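Local coordinates for tyrosinase (Aspergillus oryzae, PDB 6JU8), which probably oxidises L-tyrosine and L-dopa to L-dopaquinone with molecular oxygen at a dinuclear copper centre, a step of melanin biosynthesis, at residues N324-N327 / L328-H332; S279-T282 / L283-T287. The protein carries 1 engineered substitution. One frame throughout, in Å; residues are numbered along the deposited sequence.

Following the chain from its N terminus, contact 2 comes first: the loop after helix 258-267 ends at residues 279-282 and turns into helix 283-292. Contact 1 repeats the event further on, where the loop after helix 298-302 enters helix 328-340 through residues 324-327. The two are in series, neither nested nor crossed, and each closes just one helical turn by an N-cap. Their centres lie only about 10 Å apart, because the start of helix 328-340 and a loop residue before it pack on the start of helix 283-292: Met326 CB is 3.7 Å from Met286 SD, and Ile331 CG2 is 3.8 Å from Leu283 CD1. Through contact 1 this pair of helix starts reaches one copper ion.

Contact 1: residues N324-N327 / L328-H332; sequences NWMN and LEAIH. With CU (copper (II) ion), chain D.
Met326, the first residue to touch the helix that follows, reaches out to the first turn with CG anti to the backbone N (chi1 179°), crossing Ile331 at an oblique angle. Its CG lies 3.4 Å from Ala330 CB, tighter than an ordinary carbon contact, and 3.8 Å from Ile331 CG1, while the bend at chi3 turns the methyl group off the extended line. Next comes Asn327, the N-cap of helix 328-340. A chi1 of 69° tucks its amide over the helix start, where Asn327 OD1 accepts from Ala330 N at 2.8 Å. The bond is straight at hydrogen (164°), but the donor stands above the amide carbonyl plane and off a lone pair. The backbone O of Asn327 takes Ile331 N at 3.0 Å, closing the first turn.

One turn on, His332 ND1 donates to Glu329 O at 3.1 Å, in the carbonyl plane and nearly in the plane of the imidazole. This bond and the copper together hold the ring's rotation, with His332 NE2 binding the metal at 2.2 Å. His336 of the same helix, His376 of helix 371-389 and a water share that ion, the helix-borne histidine set of type 3 dinuclear copper proteins. The Glu329 carboxylate accepts from Asn99 N, near His98 of the second copper site. Leu328 rests on helix 371-389 and on Phe103 and Pro104, whereas Met326 and Ile331 face helix 283-292.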
# COMPACT_ATOMS: atom_id res chain seq x y z
N ASN A 324 26.08 4.28 25.61
CA ASN A 324 24.70 4.49 25.99
C ASN A 324 24.10 5.71 25.29
O ASN A 324 23.06 6.24 25.68
CB ASN A 324 24.58 4.59 27.51
CG ASN A 324 24.84 3.23 28.14
OD1 ASN A 324 24.59 2.18 27.56
ND2 ASN A 324 25.36 3.26 29.36
N TRP A 325 24.71 6.14 24.19
CA TRP A 325 24.07 7.10 23.30
C TRP A 325 24.56 6.81 21.88
O TRP A 325 25.61 6.19 21.70
CB TRP A 325 24.34 8.56 23.68
CG TRP A 325 25.79 8.94 23.64
CD1 TRP A 325 26.69 8.81 24.66
CD2 TRP A 325 26.51 9.48 22.53
NE1 TRP A 325 27.93 9.25 24.25
CE2 TRP A 325 27.85 9.65 22.95
CE3 TRP A 325 26.19 9.83 21.21
CZ2 TRP A 325 28.85 10.17 22.12
CZ3 TRP A 325 27.18 10.34 20.39
CH2 TRP A 325 28.50 10.50 20.85
N MET A 326 23.81 7.30 20.91
CA MET A 326 24.09 7.07 19.50
C MET A 326 24.14 8.40 18.75
O MET A 326 23.30 9.26 19.00
CB MET A 326 23.00 6.16 18.91
CG MET A 326 23.16 5.85 17.44
SD MET A 326 21.92 4.67 16.90
CE MET A 326 22.44 3.17 17.72
N ASN A 327 25.11 8.59 17.86
CA ASN A 327 25.25 9.86 17.15
C ASN A 327 24.10 10.12 16.16
O ASN A 327 23.32 9.23 15.80
CB ASN A 327 26.61 9.90 16.45
CG ASN A 327 26.72 8.92 15.31
OD1 ASN A 327 26.16 9.14 14.25
ND2 ASN A 327 27.46 7.83 15.51
N LEU A 328 24.00 11.37 15.70
CA LEU A 328 22.94 11.80 14.82
C LEU A 328 22.85 10.98 13.53
O LEU A 328 21.78 10.56 13.07
CB LEU A 328 23.19 13.26 14.41
CG LEU A 328 22.21 13.86 13.40
CD1 LEU A 328 20.90 14.20 14.11
CD2 LEU A 328 22.82 15.09 12.75
N GLU A 329 24.01 10.73 12.91
CA GLU A 329 24.01 10.04 11.62
C GLU A 329 23.56 8.59 11.79
O GLU A 329 22.78 8.10 10.97
CB GLU A 329 25.40 10.09 10.99
CG GLU A 329 25.43 9.54 9.58
CD GLU A 329 26.76 9.72 8.88
OE1 GLU A 329 27.79 10.08 9.49
OE2 GLU A 329 26.77 9.45 7.66
N ALA A 330 24.01 7.93 12.85
CA ALA A 330 23.63 6.54 13.13
C ALA A 330 22.13 6.45 13.37
O ALA A 330 21.46 5.52 12.91
CB ALA A 330 24.44 6.04 14.33
N ILE A 331 21.56 7.36 14.17
CA ILE A 331 20.11 7.34 14.38
C ILE A 331 19.41 7.49 13.03
O ILE A 331 18.49 6.75 12.67
CB ILE A 331 19.63 8.42 15.36
CG1 ILE A 331 20.17 8.17 16.78
CG2 ILE A 331 18.11 8.51 15.36
CD1 ILE A 331 19.84 9.26 17.77
N HIS A 332 19.83 8.49 12.27
CA HIS A 332 19.29 8.77 10.95
C HIS A 332 19.35 7.56 10.03
O HIS A 332 18.41 7.34 9.25
CB HIS A 332 20.07 9.95 10.36
CG HIS A 332 20.37 9.90 8.90
ND1 HIS A 332 21.45 9.21 8.36
CD2 HIS A 332 19.78 10.53 7.85
CE1 HIS A 332 21.48 9.40 7.05
NE2 HIS A 332 20.47 10.20 6.70
CU CU D . 19.27 10.53 4.91
O HOH W 1 20.93 10.69 3.37

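Contact 2: residues S279-T282 / L283-T287; sequences SVPT and LQDMT
An N-cap begins helix 283-292, within the common central domain of tyrosinase, and Thr282 supplies it. A chi1 of 64° turns the hydroxyl toward the first turn, where Thr282 OG1 accepts from Asp285 N at 3.0 Å with 164° at the hydrogen. Thr282 O receives Met286 N at 2.8 Å and so completes the turn.

Beside the cap, Pro281 touches two residues of this turn. Its CB lies 3.6 Å from Asp285 OD2, and its CD is 3.7 Å from Met286 CE, brought there by bends at chi2 and chi3 that fold the thioether back across the proline ring. A water donates to Asp285 OD2 at 2.8 Å and is hydrogen-bonded to Ser279 OG, bridging the loop to the helix; the same carboxylate oxygen also forms a salt bridge to Arg289, one turn further on. Leu283 O is gripped twice by Thr287, whose N and OG1 arrive from opposite faces of the carbonyl plane, OG1 at 2.9 Å.

Trp270 NE1 hydrogen-bonds to Pro281 O and its side chain touches Met286, tying in an earlier part of the same loop. Gln284 NE2 donates to Ala153 O, while Leu283 packs against Val335 and Trp338 of helix 328-340.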
# COMPACT_ATOMS: atom_id res chain seq x y z
N SER A 279 20.65 -0.33 28.37
CA SER A 279 19.32 -0.71 27.91
C SER A 279 19.34 -0.59 26.39
O SER A 279 20.30 -0.06 25.83
CB SER A 279 18.22 0.20 28.47
OG SER A 279 18.38 1.53 28.01
N VAL A 280 18.29 -1.10 25.76
CA VAL A 280 18.10 -0.89 24.33
C VAL A 280 17.00 0.15 24.18
O VAL A 280 15.83 -0.17 24.43
CB VAL A 280 17.67 -2.21 23.66
CG1 VAL A 280 17.29 -1.94 22.22
CG2 VAL A 280 18.80 -3.23 23.80
N PRO A 281 17.37 1.38 23.89
CA PRO A 281 16.41 2.48 23.90
C PRO A 281 15.42 2.40 22.75
O PRO A 281 15.71 1.89 21.68
CB PRO A 281 17.29 3.73 23.72
CG PRO A 281 18.65 3.27 24.14
CD PRO A 281 18.75 1.86 23.60
N THR A 282 14.24 2.96 23.01
CA THR A 282 13.31 3.25 21.92
C THR A 282 13.86 4.36 21.03
O THR A 282 14.86 5.03 21.39
CB THR A 282 11.97 3.70 22.49
OG1 THR A 282 12.16 4.93 23.20
CG2 THR A 282 11.38 2.68 23.46
N LEU A 283 13.24 4.58 19.86
CA LEU A 283 13.69 5.68 19.02
C LEU A 283 13.51 7.01 19.74
O LEU A 283 14.36 7.89 19.60
CB LEU A 283 12.98 5.65 17.66
CG LEU A 283 13.27 6.81 16.71
CD1 LEU A 283 14.75 6.99 16.41
CD2 LEU A 283 12.47 6.60 15.41
N GLN A 284 12.40 7.19 20.50
CA GLN A 284 12.25 8.47 21.19
C GLN A 284 13.35 8.65 22.24
O GLN A 284 13.93 9.74 22.39
CB GLN A 284 10.88 8.56 21.85
CG GLN A 284 10.66 9.88 22.59
CD GLN A 284 9.24 9.98 23.11
OE1 GLN A 284 9.01 9.66 24.26
NE2 GLN A 284 8.29 10.37 22.26
N ASP A 285 13.61 7.59 23.01
CA ASP A 285 14.65 7.75 24.04
C ASP A 285 16.02 7.96 23.44
O ASP A 285 16.85 8.72 23.98
CB ASP A 285 14.62 6.54 24.99
CG ASP A 285 15.57 6.80 26.16
OD1 ASP A 285 15.48 7.87 26.80
OD2 ASP A 285 16.38 5.92 26.45
N MET A 286 16.31 7.25 22.34
CA MET A 286 17.63 7.45 21.72
C MET A 286 17.80 8.89 21.28
O MET A 286 18.88 9.49 21.40
CB MET A 286 17.81 6.50 20.53
CG MET A 286 19.25 6.37 20.10
SD MET A 286 20.24 5.40 21.24
CE MET A 286 19.88 3.75 20.60
N THR A 287 16.73 9.48 20.76
CA THR A 287 16.74 10.88 20.32
C THR A 287 16.90 11.80 21.51
O THR A 287 17.67 12.79 21.51
CB THR A 287 15.44 11.17 19.53
OG1 THR A 287 15.42 10.31 18.38
CG2 THR A 287 15.45 12.60 19.01
O HOH W 2 16.08 3.41 27.55